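Local coordinates for beta-galactosidase (PDB 3OG2), which probably hydrolyses terminal, non-reducing beta-D-galactose residues from beta-D-galactosides, as a member of glycoside hydrolase family 35, at residues S673-D677 with S678-L682; P698-Y702 with G703-G707; A721-A724 with R725-L728; Y832-V835 with F836-P839. All coordinates share one frame; numbering follows the deposited sequence.

Interaction 1. Residues S673-D677 with S678-L682; sequences SNYDD and SRWPL
With its CG anti to the backbone N (chi1 178°), D676 directs its carboxylate forward to S678, and S678, whose OG sits between its own N and carbonyl carbon (chi1 64°), turns its hydroxyl to meet it. The result is a two-pronged grip on one oxygen. D676 OD1 accepts a very short hydrogen bond from S678 OG (2.5 Å) and a second from S678 N (2.9 Å), the amide arriving well above the carboxylate plane. R679 brings its positive charge near the same oxygen in a long salt bridge, D676 OD1 to R679 NH1 at 3.8 Å. Between them a water molecule accepts from R679 N and from R679 NH1, at the edge of the guanidinium, and lies near enough to D676 OD1 to donate to it. All this decorates a type I beta turn from D677 to W680, closed by W680 N bonding to D677 O (3.0 Å), within a loop between strands 663-666 and 713-720 of an all-beta domain. The turn also folds the indole back under its own first residue: D677 CB lies over one face of the five-membered ring, a CH-pi contact 3.8 Å from CB to the centroid. At the indole edge, Y675 OH approaches W680 NE1 to 3.0 Å, the two ring planes nearly perpendicular. The carboxylate of D677 is engaged away from the turn, in salt bridges to R716, R718 and K822, while the ring of Y1003, the C-terminal residue, meets that of W680.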
loop_
_atom_site.group_PDB
_atom_site.type_symbol
_atom_site.label_atom_id
_atom_site.label_comp_id
_atom_site.label_asym_id
_atom_site.label_seq_id
_atom_site.Cartn_x
_atom_site.Cartn_y
_atom_site.Cartn_z
ATOM N N SER A 673 8.034 -16.058 -42.707
ATOM C CA SER A 673 7.696 -17.323 -43.366
ATOM C C SER A 673 8.602 -18.470 -42.910
ATOM O O SER A 673 8.285 -19.643 -43.016
ATOM C CB SER A 673 7.767 -17.218 -44.888
ATOM O OG SER A 673 6.818 -16.378 -45.508
ATOM N N ASN A 674 9.789 -18.120 -42.398
ATOM C CA ASN A 674 10.662 -19.248 -42.028
ATOM C C ASN A 674 10.357 -19.736 -40.644
ATOM O O ASN A 674 11.022 -20.646 -40.134
ATOM C CB ASN A 674 12.114 -18.737 -42.181
ATOM C CG ASN A 674 12.419 -17.581 -41.232
ATOM O OD1 ASN A 674 11.663 -17.147 -40.354
ATOM N ND2 ASN A 674 13.645 -17.034 -41.365
ATOM N N TYR A 675 9.381 -19.213 -39.927
ATOM C CA TYR A 675 9.276 -19.511 -38.506
ATOM C C TYR A 675 8.870 -20.966 -38.276
ATOM O O TYR A 675 7.918 -21.428 -38.895
ATOM C CB TYR A 675 8.229 -18.595 -37.848
ATOM C CG TYR A 675 8.250 -18.727 -36.361
ATOM C CD1 TYR A 675 9.299 -18.192 -35.617
ATOM C CD2 TYR A 675 7.223 -19.373 -35.691
ATOM C CE1 TYR A 675 9.369 -18.287 -34.242
ATOM C CE2 TYR A 675 7.279 -19.480 -34.317
ATOM C CZ TYR A 675 8.324 -18.943 -33.605
ATOM O OH TYR A 675 8.320 -19.076 -32.239
ATOM N N ASP A 676 9.549 -21.642 -37.368
ATOM C CA ASP A 676 9.197 -23.001 -36.964
ATOM C C ASP A 676 8.482 -22.953 -35.616
ATOM O O ASP A 676 9.065 -22.411 -34.662
ATOM C CB ASP A 676 10.469 -23.831 -36.846
ATOM C CG ASP A 676 10.245 -25.249 -36.390
ATOM O OD1 ASP A 676 9.909 -25.533 -35.234
ATOM O OD2 ASP A 676 10.483 -26.193 -37.161
ATOM N N ASP A 677 7.267 -23.515 -35.518
ATOM C CA ASP A 677 6.572 -23.536 -34.231
ATOM C C ASP A 677 6.410 -24.978 -33.740
ATOM O O ASP A 677 5.503 -25.250 -32.937
ATOM C CB ASP A 677 5.237 -22.812 -34.345
ATOM C CG ASP A 677 4.212 -23.462 -35.244
ATOM O OD1 ASP A 677 4.446 -24.612 -35.664
ATOM O OD2 ASP A 677 3.128 -22.881 -35.507
ATOM N N SER A 678 7.244 -25.914 -34.187
ATOM C CA SER A 678 7.160 -27.309 -33.799
ATOM C C SER A 678 7.305 -27.458 -32.292
ATOM O O SER A 678 6.803 -28.480 -31.762
ATOM C CB SER A 678 8.222 -28.160 -34.522
ATOM O OG SER A 678 9.531 -27.737 -34.130
ATOM N N ARG A 679 7.921 -26.548 -31.587
ATOM C CA ARG A 679 8.065 -26.697 -30.123
ATOM C C ARG A 679 6.893 -26.166 -29.342
ATOM O O ARG A 679 6.794 -26.347 -28.127
ATOM C CB ARG A 679 9.328 -25.949 -29.657
ATOM C CG ARG A 679 10.599 -26.577 -30.245
ATOM C CD ARG A 679 11.754 -25.626 -30.058
ATOM N NE ARG A 679 13.035 -26.119 -30.575
ATOM C CZ ARG A 679 13.475 -25.928 -31.811
ATOM N NH1 ARG A 679 12.723 -25.295 -32.708
ATOM N NH2 ARG A 679 14.673 -26.379 -32.129
ATOM N N TRP A 680 5.981 -25.467 -30.030
ATOM C CA TRP A 680 4.885 -24.823 -29.308
ATOM C C TRP A 680 3.884 -25.869 -28.787
ATOM O O TRP A 680 3.564 -26.847 -29.469
ATOM C CB TRP A 680 4.094 -23.881 -30.227
ATOM C CG TRP A 680 4.795 -22.581 -30.537
ATOM C CD1 TRP A 680 6.120 -22.375 -30.863
ATOM C CD2 TRP A 680 4.163 -21.300 -30.531
ATOM N NE1 TRP A 680 6.319 -21.013 -31.060
ATOM C CE2 TRP A 680 5.141 -20.340 -30.861
ATOM C CE3 TRP A 680 2.848 -20.883 -30.278
ATOM C CZ2 TRP A 680 4.853 -18.971 -30.940
ATOM C CZ3 TRP A 680 2.565 -19.536 -30.353
ATOM C CH2 TRP A 680 3.556 -18.596 -30.685
ATOM N N PRO A 681 3.327 -25.612 -27.620
ATOM C CA PRO A 681 2.206 -26.428 -27.127
ATOM C C PRO A 681 1.031 -26.450 -28.077
ATOM O O PRO A 681 0.634 -25.423 -28.668
ATOM C CB PRO A 681 1.783 -25.704 -25.823
ATOM C CG PRO A 681 3.100 -25.111 -25.366
ATOM C CD PRO A 681 3.697 -24.561 -26.645
ATOM N N LEU A 682 0.439 -27.637 -28.256
ATOM C CA LEU A 682 -0.755 -27.754 -29.062
ATOM C C LEU A 682 -1.956 -27.337 -28.253
ATOM O O LEU A 682 -2.114 -27.712 -27.077
ATOM C CB LEU A 682 -0.966 -29.218 -29.479
ATOM C CG LEU A 682 0.191 -29.845 -30.266
ATOM C CD1 LEU A 682 -0.238 -31.261 -30.690
ATOM C CD2 LEU A 682 0.576 -28.939 -31.435
HETATM O O HOH W 1 9.794 -24.477 -32.657
#

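Interaction 2. Residues P698-Y702 with G703-G707; sequences PVSLY and GSDYG
S700 OG accepts from Y702 N (3.2 Å), an ST turn, and donates to D705 OD2 (2.7 Å), which belongs to the short 3-10 segment 703-705. Because OG of S700 is anti to its own backbone N (chi1 178°), it points along the chain, where both partners lie. The hydroxyl is thus used both ways, and accepting one bond while donating another would fix the direction of its O-H. It reaches the anti side of the carboxylate, 24° out of plane; S688 OG is a further partner of the same oxygen. D705 comes within range because its CG lies anti to the carbonyl carbon, beside the backbone N, as does CG of Y702. The two side chains run side by side in the same direction, ring and carboxylate planes 51° apart, with Y702 CD2 3.6 Å from D705 OD2. The backbone supports the pairing: D705 N bonds to Y702 O at 3.0 Å. Further on, the phenol of Y706 reaches back past the turn. Its OH donates to S700 O (2.7 Å), tilted from the carbonyl plane, and is also bonded to L685 N, while the phenol of Y702 reaches A693 O. L701 pairs through its backbone with I804 of strand 803-811. The edge of the Y706 ring also borders the turn, with CD1 3.3 Å from Y702 O.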
loop_
_atom_site.group_PDB
_atom_site.type_symbol
_atom_site.label_atom_id
_atom_site.label_comp_id
_atom_site.label_asym_id
_atom_site.label_seq_id
_atom_site.Cartn_x
_atom_site.Cartn_y
_atom_site.Cartn_z
ATOM N N PRO A 698 -14.163 -25.587 -30.555
ATOM C CA PRO A 698 -13.928 -27.048 -30.514
ATOM C C PRO A 698 -12.754 -27.464 -29.641
ATOM O O PRO A 698 -12.707 -28.617 -29.221
ATOM C CB PRO A 698 -13.674 -27.409 -31.968
ATOM C CG PRO A 698 -13.572 -26.182 -32.771
ATOM C CD PRO A 698 -13.939 -25.020 -31.895
ATOM N N VAL A 699 -11.802 -26.582 -29.383
ATOM C CA VAL A 699 -10.712 -26.822 -28.430
ATOM C C VAL A 699 -10.625 -25.623 -27.524
ATOM O O VAL A 699 -11.050 -24.522 -27.897
ATOM C CB VAL A 699 -9.343 -26.995 -29.085
ATOM C CG1 VAL A 699 -9.349 -28.314 -29.872
ATOM C CG2 VAL A 699 -8.982 -25.800 -30.002
ATOM N N SER A 700 -10.123 -25.797 -26.311
ATOM C CA SER A 700 -9.895 -24.655 -25.432
ATOM C C SER A 700 -8.791 -23.762 -25.981
ATOM O O SER A 700 -7.703 -24.247 -26.338
ATOM C CB SER A 700 -9.461 -25.165 -24.044
ATOM O OG SER A 700 -9.202 -23.998 -23.258
ATOM N N LEU A 701 -9.059 -22.466 -25.981
ATOM C CA LEU A 701 -8.045 -21.442 -26.269
ATOM C C LEU A 701 -7.919 -20.498 -25.097
ATOM O O LEU A 701 -7.674 -19.302 -25.265
ATOM C CB LEU A 701 -8.413 -20.729 -27.579
ATOM C CG LEU A 701 -8.459 -21.688 -28.786
ATOM C CD1 LEU A 701 -9.040 -20.949 -29.986
ATOM C CD2 LEU A 701 -7.109 -22.254 -29.145
ATOM N N TYR A 702 -8.069 -21.069 -23.902
ATOM C CA TYR A 702 -7.924 -20.329 -22.642
ATOM C C TYR A 702 -6.513 -20.543 -22.125
ATOM O O TYR A 702 -6.127 -21.710 -21.875
ATOM C CB TYR A 702 -8.906 -20.858 -21.599
ATOM C CG TYR A 702 -10.367 -20.735 -21.946
ATOM C CD1 TYR A 702 -10.865 -19.943 -22.988
ATOM C CD2 TYR A 702 -11.255 -21.453 -21.150
ATOM C CE1 TYR A 702 -12.239 -19.879 -23.223
ATOM C CE2 TYR A 702 -12.644 -21.366 -21.388
ATOM C CZ TYR A 702 -13.116 -20.588 -22.410
ATOM O OH TYR A 702 -14.473 -20.511 -22.681
ATOM N N GLY A 703 -5.722 -19.482 -21.910
ATOM C CA GLY A 703 -4.354 -19.684 -21.481
ATOM C C GLY A 703 -4.200 -20.556 -20.241
ATOM O O GLY A 703 -3.319 -21.430 -20.155
ATOM N N SER A 704 -5.078 -20.331 -19.236
ATOM C CA SER A 704 -4.855 -21.030 -17.967
ATOM C C SER A 704 -5.148 -22.510 -18.110
ATOM O O SER A 704 -4.650 -23.294 -17.258
ATOM C CB SER A 704 -5.727 -20.447 -16.843
ATOM O OG SER A 704 -5.225 -19.161 -16.456
ATOM N N ASP A 705 -5.901 -22.925 -19.116
ATOM C CA ASP A 705 -6.150 -24.351 -19.297
ATOM C C ASP A 705 -4.884 -25.059 -19.700
ATOM O O ASP A 705 -4.815 -26.298 -19.544
ATOM C CB ASP A 705 -7.195 -24.614 -20.363
ATOM C CG ASP A 705 -8.638 -24.421 -19.836
ATOM O OD1 ASP A 705 -8.831 -24.163 -18.627
ATOM O OD2 ASP A 705 -9.575 -24.573 -20.669
ATOM N N TYR A 706 -3.860 -24.372 -20.175
ATOM C CA TYR A 706 -2.584 -24.947 -20.595
ATOM C C TYR A 706 -1.444 -24.493 -19.686
ATOM O O TYR A 706 -0.264 -24.715 -20.006
ATOM C CB TYR A 706 -2.309 -24.511 -22.041
ATOM C CG TYR A 706 -3.370 -25.022 -23.004
ATOM C CD1 TYR A 706 -4.515 -24.269 -23.252
ATOM C CD2 TYR A 706 -3.202 -26.229 -23.645
ATOM C CE1 TYR A 706 -5.491 -24.721 -24.132
ATOM C CE2 TYR A 706 -4.196 -26.692 -24.549
ATOM C CZ TYR A 706 -5.311 -25.939 -24.792
ATOM O OH TYR A 706 -6.262 -26.424 -25.676
ATOM N N GLY A 707 -1.795 -23.863 -18.549
ATOM C CA GLY A 707 -0.743 -23.487 -17.604
ATOM C C GLY A 707 -0.182 -22.099 -17.769
ATOM O O GLY A 707 0.859 -21.803 -17.116
#

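Interaction 3. Residues A721-A724 with R725-L728; sequences ARTA and RQQL
The side chains of T723 and Q726 pass each other at a slant, the glutamine amide running back to the backbone of R722 and T723 while the threonine hydroxyl turns to R725 O. The nearest side-chain approach of this pair is T723 OG1 to Q726 CG, 3.6 Å. Q726 leaves the backbone with CG beside its own N and then runs extended beyond CG, which carries the amide back to those two residues. There OE1 accepts from R722 N (2.7 Å) and from T723 N (3.2 Å). The first donor lies closer to the C=O direction, at 153°, and the second is more bent, at 134°; both are tilted moderately from the amide plane. One side-chain oxygen therefore satisfies two consecutive backbone amides. This stretch carries the chain from strand 713-720, in one antiparallel sheet, into strand 726-733, in another, and the domain belongs to the galactose-binding-like clan of all-beta modules. Within the connection, T723 OG1 donates to R725 O at 2.7 Å, approaching from above the carbonyl plane, and is itself met by S812 N. With OG1 between the backbone N and the carbonyl carbon (chi1 55°), the hydroxyl faces R725 O, and CG2 lies beside N. R725 leads its guanidinium away to a salt bridge with D768, whereas the Q726 side chain touches L770 and L809.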
loop_
_atom_site.group_PDB
_atom_site.type_symbol
_atom_site.label_atom_id
_atom_site.label_comp_id
_atom_site.label_asym_id
_atom_site.label_seq_id
_atom_site.Cartn_x
_atom_site.Cartn_y
_atom_site.Cartn_z
ATOM N N ALA A 721 -7.006 -22.659 -47.143
ATOM C CA ALA A 721 -7.984 -21.790 -47.773
ATOM C C ALA A 721 -8.934 -22.586 -48.638
ATOM O O ALA A 721 -8.488 -23.392 -49.479
ATOM C CB ALA A 721 -7.292 -20.686 -48.581
ATOM N N ARG A 722 -10.231 -22.309 -48.493
ATOM C CA ARG A 722 -11.258 -22.909 -49.341
ATOM C C ARG A 722 -11.692 -21.994 -50.454
ATOM O O ARG A 722 -12.006 -22.464 -51.554
ATOM C CB ARG A 722 -12.474 -23.314 -48.496
ATOM C CG ARG A 722 -11.999 -24.490 -47.608
ATOM C CD ARG A 722 -12.922 -25.680 -47.858
ATOM N NE ARG A 722 -13.251 -26.255 -46.539
ATOM C CZ ARG A 722 -14.498 -26.160 -46.096
ATOM N NH1 ARG A 722 -15.371 -25.552 -46.890
ATOM N NH2 ARG A 722 -14.847 -26.652 -44.925
ATOM N N THR A 723 -11.742 -20.701 -50.196
ATOM C CA THR A 723 -12.024 -19.683 -51.209
ATOM C C THR A 723 -11.001 -18.541 -51.108
ATOM O O THR A 723 -10.285 -18.443 -50.130
ATOM C CB THR A 723 -13.448 -19.135 -51.069
ATOM O OG1 THR A 723 -13.664 -18.638 -49.733
ATOM C CG2 THR A 723 -14.468 -20.259 -51.276
ATOM N N ALA A 724 -10.938 -17.747 -52.165
ATOM C CA ALA A 724 -9.936 -16.692 -52.174
ATOM C C ALA A 724 -10.213 -15.626 -51.123
ATOM O O ALA A 724 -9.294 -14.974 -50.658
ATOM C CB ALA A 724 -9.895 -16.095 -53.567
ATOM N N ARG A 725 -11.481 -15.440 -50.770
ATOM C CA ARG A 725 -11.799 -14.523 -49.695
ATOM C C ARG A 725 -12.517 -15.289 -48.598
ATOM O O ARG A 725 -13.444 -16.058 -48.914
ATOM C CB ARG A 725 -12.718 -13.400 -50.223
ATOM C CG ARG A 725 -13.039 -12.383 -49.138
ATOM C CD ARG A 725 -13.756 -11.167 -49.716
ATOM N NE ARG A 725 -12.810 -10.280 -50.436
ATOM C CZ ARG A 725 -13.175 -9.137 -50.994
ATOM N NH1 ARG A 725 -14.448 -8.741 -50.944
ATOM N NH2 ARG A 725 -12.224 -8.403 -51.612
ATOM N N GLN A 726 -12.092 -15.086 -47.334
ATOM C CA GLN A 726 -12.713 -15.735 -46.187
ATOM C C GLN A 726 -12.996 -14.652 -45.156
ATOM O O GLN A 726 -12.348 -13.610 -45.204
ATOM C CB GLN A 726 -11.801 -16.847 -45.668
ATOM C CG GLN A 726 -11.715 -17.919 -46.785
ATOM C CD GLN A 726 -11.134 -19.224 -46.371
ATOM O OE1 GLN A 726 -11.241 -20.223 -47.069
ATOM N NE2 GLN A 726 -10.521 -19.265 -45.181
ATOM N N GLN A 727 -13.941 -14.965 -44.274
ATOM C CA GLN A 727 -14.326 -14.016 -43.263
ATOM C C GLN A 727 -13.967 -14.642 -41.914
ATOM O O GLN A 727 -14.352 -15.771 -41.635
ATOM C CB GLN A 727 -15.823 -13.732 -43.343
ATOM C CG GLN A 727 -16.247 -13.100 -44.684
ATOM C CD GLN A 727 -15.597 -11.804 -45.079
ATOM O OE1 GLN A 727 -15.516 -11.527 -46.310
ATOM N NE2 GLN A 727 -15.139 -10.998 -44.113
ATOM N N LEU A 728 -13.249 -13.875 -41.113
ATOM C CA LEU A 728 -12.852 -14.332 -39.792
ATOM C C LEU A 728 -13.523 -13.500 -38.702
ATOM O O LEU A 728 -13.483 -12.264 -38.718
ATOM C CB LEU A 728 -11.324 -14.138 -39.663
ATOM C CG LEU A 728 -10.760 -14.448 -38.278
ATOM C CD1 LEU A 728 -10.918 -15.937 -37.988
ATOM C CD2 LEU A 728 -9.293 -13.986 -38.280
#

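Interaction 4. Residues Y832-V835 with F836-P839; sequences YRDV and FRGP
D834 OD2 and R837 NH1 form a salt bridge at 2.8 Å, the guanidinium nitrogen meeting the syn side of the carboxylate close to its plane while the two flat groups stand 74° apart. The other oxygen of D834 is used differently: OD1 accepts from R837 N at 2.9 Å, from well above the carboxylate plane. One arginine is therefore gripped at both its backbone and its tip. G838 N bonds to D834 O (2.9 Å), an i-to-i+4 link that closes an alpha turn, and G838 has a positive phi. Beyond it, Y832 and P839 lie side by side. CG of Y832, between N and carbonyl carbon (chi1 58°), lays the ring flat against the proline, so that P839 CA sits over the ring centre and CB makes a CH-pi contact, 3.8 Å from the centroid. R837 NH2 reaches the carbonyls of P994 and N924. F836 packs on P994 and on F926 of strand 926-932, and V835 touches R90 of the family 35 TIM-barrel part; the loop lies between strand 820-824 and helix 846-850.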
loop_
_atom_site.group_PDB
_atom_site.type_symbol
_atom_site.label_atom_id
_atom_site.label_comp_id
_atom_site.label_asym_id
_atom_site.label_seq_id
_atom_site.Cartn_x
_atom_site.Cartn_y
_atom_site.Cartn_z
ATOM N N TYR A 832 7.633 -22.582 -14.726
ATOM C CA TYR A 832 8.172 -21.297 -15.204
ATOM C C TYR A 832 9.674 -21.246 -15.054
ATOM O O TYR A 832 10.301 -21.911 -14.208
ATOM C CB TYR A 832 7.462 -20.149 -14.464
ATOM C CG TYR A 832 7.585 -20.178 -12.957
ATOM C CD1 TYR A 832 6.665 -20.917 -12.190
ATOM C CD2 TYR A 832 8.565 -19.455 -12.309
ATOM C CE1 TYR A 832 6.743 -20.949 -10.809
ATOM C CE2 TYR A 832 8.669 -19.467 -10.915
ATOM C CZ TYR A 832 7.756 -20.225 -10.178
ATOM O OH TYR A 832 7.858 -20.220 -8.792
ATOM N N ARG A 833 10.341 -20.462 -15.888
ATOM C CA ARG A 833 11.800 -20.549 -15.985
ATOM C C ARG A 833 12.538 -19.703 -14.983
ATOM O O ARG A 833 13.714 -19.993 -14.704
ATOM C CB ARG A 833 12.227 -20.177 -17.411
ATOM C CG ARG A 833 11.763 -21.166 -18.461
ATOM C CD ARG A 833 12.331 -22.571 -18.222
ATOM N NE ARG A 833 12.014 -23.461 -19.341
ATOM C CZ ARG A 833 12.865 -23.855 -20.260
ATOM N NH1 ARG A 833 14.129 -23.452 -20.216
ATOM N NH2 ARG A 833 12.427 -24.669 -21.229
ATOM N N ASP A 834 11.950 -18.645 -14.443
ATOM C CA ASP A 834 12.702 -17.748 -13.543
ATOM C C ASP A 834 12.259 -17.952 -12.116
ATOM O O ASP A 834 11.318 -17.286 -11.626
ATOM C CB ASP A 834 12.519 -16.315 -14.018
ATOM C CG ASP A 834 13.499 -15.388 -13.330
ATOM O OD1 ASP A 834 14.023 -15.700 -12.229
ATOM O OD2 ASP A 834 13.751 -14.306 -13.908
ATOM N N VAL A 835 12.901 -18.914 -11.425
ATOM C CA VAL A 835 12.469 -19.148 -10.052
ATOM C C VAL A 835 12.770 -17.949 -9.190
ATOM O O VAL A 835 12.042 -17.690 -8.238
ATOM C CB VAL A 835 13.169 -20.391 -9.508
ATOM C CG1 VAL A 835 12.890 -20.600 -8.009
ATOM C CG2 VAL A 835 12.735 -21.597 -10.346
ATOM N N PHE A 836 13.817 -17.186 -9.484
ATOM C CA PHE A 836 14.145 -16.045 -8.636
ATOM C C PHE A 836 13.087 -14.947 -8.734
ATOM O O PHE A 836 12.769 -14.351 -7.707
ATOM C CB PHE A 836 15.506 -15.510 -9.085
ATOM C CG PHE A 836 16.072 -14.504 -8.088
ATOM C CD1 PHE A 836 15.744 -13.149 -8.152
ATOM C CD2 PHE A 836 16.956 -14.931 -7.081
ATOM C CE1 PHE A 836 16.244 -12.220 -7.277
ATOM C CE2 PHE A 836 17.477 -13.955 -6.230
ATOM C CZ PHE A 836 17.168 -12.596 -6.310
ATOM N N ARG A 837 12.626 -14.638 -9.934
ATOM C CA ARG A 837 11.698 -13.499 -10.113
ATOM C C ARG A 837 10.241 -13.944 -10.068
ATOM O O ARG A 837 9.371 -13.054 -10.046
ATOM C CB ARG A 837 12.020 -12.741 -11.410
ATOM C CG ARG A 837 13.472 -12.210 -11.398
ATOM C CD ARG A 837 13.725 -11.303 -12.582
ATOM N NE ARG A 837 15.117 -10.804 -12.657
ATOM C CZ ARG A 837 16.161 -11.554 -12.977
ATOM N NH1 ARG A 837 16.102 -12.848 -13.256
ATOM N NH2 ARG A 837 17.364 -10.996 -13.030
ATOM N N GLY A 838 9.965 -15.236 -10.012
ATOM C CA GLY A 838 8.631 -15.710 -9.706
ATOM C C GLY A 838 7.795 -16.013 -10.928
ATOM O O GLY A 838 8.202 -15.818 -12.078
ATOM N N PRO A 839 6.595 -16.530 -10.652
ATOM C CA PRO A 839 5.789 -17.156 -11.691
ATOM C C PRO A 839 5.089 -16.162 -12.626
ATOM O O PRO A 839 4.563 -16.633 -13.636
ATOM C CB PRO A 839 4.711 -17.951 -10.901
ATOM C CG PRO A 839 4.635 -17.247 -9.554
ATOM C CD PRO A 839 6.033 -16.733 -9.275
#

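In the fold
All four are local contacts between residues close in sequence, but they occupy different depths. Interaction 2 is the most buried and relies on hydroxyl, carboxylate and phenol hydrogen bonds; interactions 1, 3 and 4 are only partly buried. Interactions 1 and 2 touch, L682 O lying 3.4 Å from Y706 CE2, and both lean on strand 820-824. Interaction 3, about 23 Å from interaction 1 centre to centre, shares strand 803-811 as a neighbour with interaction 2. Interaction 4 lies closest to the centre of the chain, and its salt bridge is short where that of interaction 1 is long. A glutamine amide oxygen accepting from two successive backbone N-H groups appears in interaction 3, and CH-pi contacts in 1 and 4.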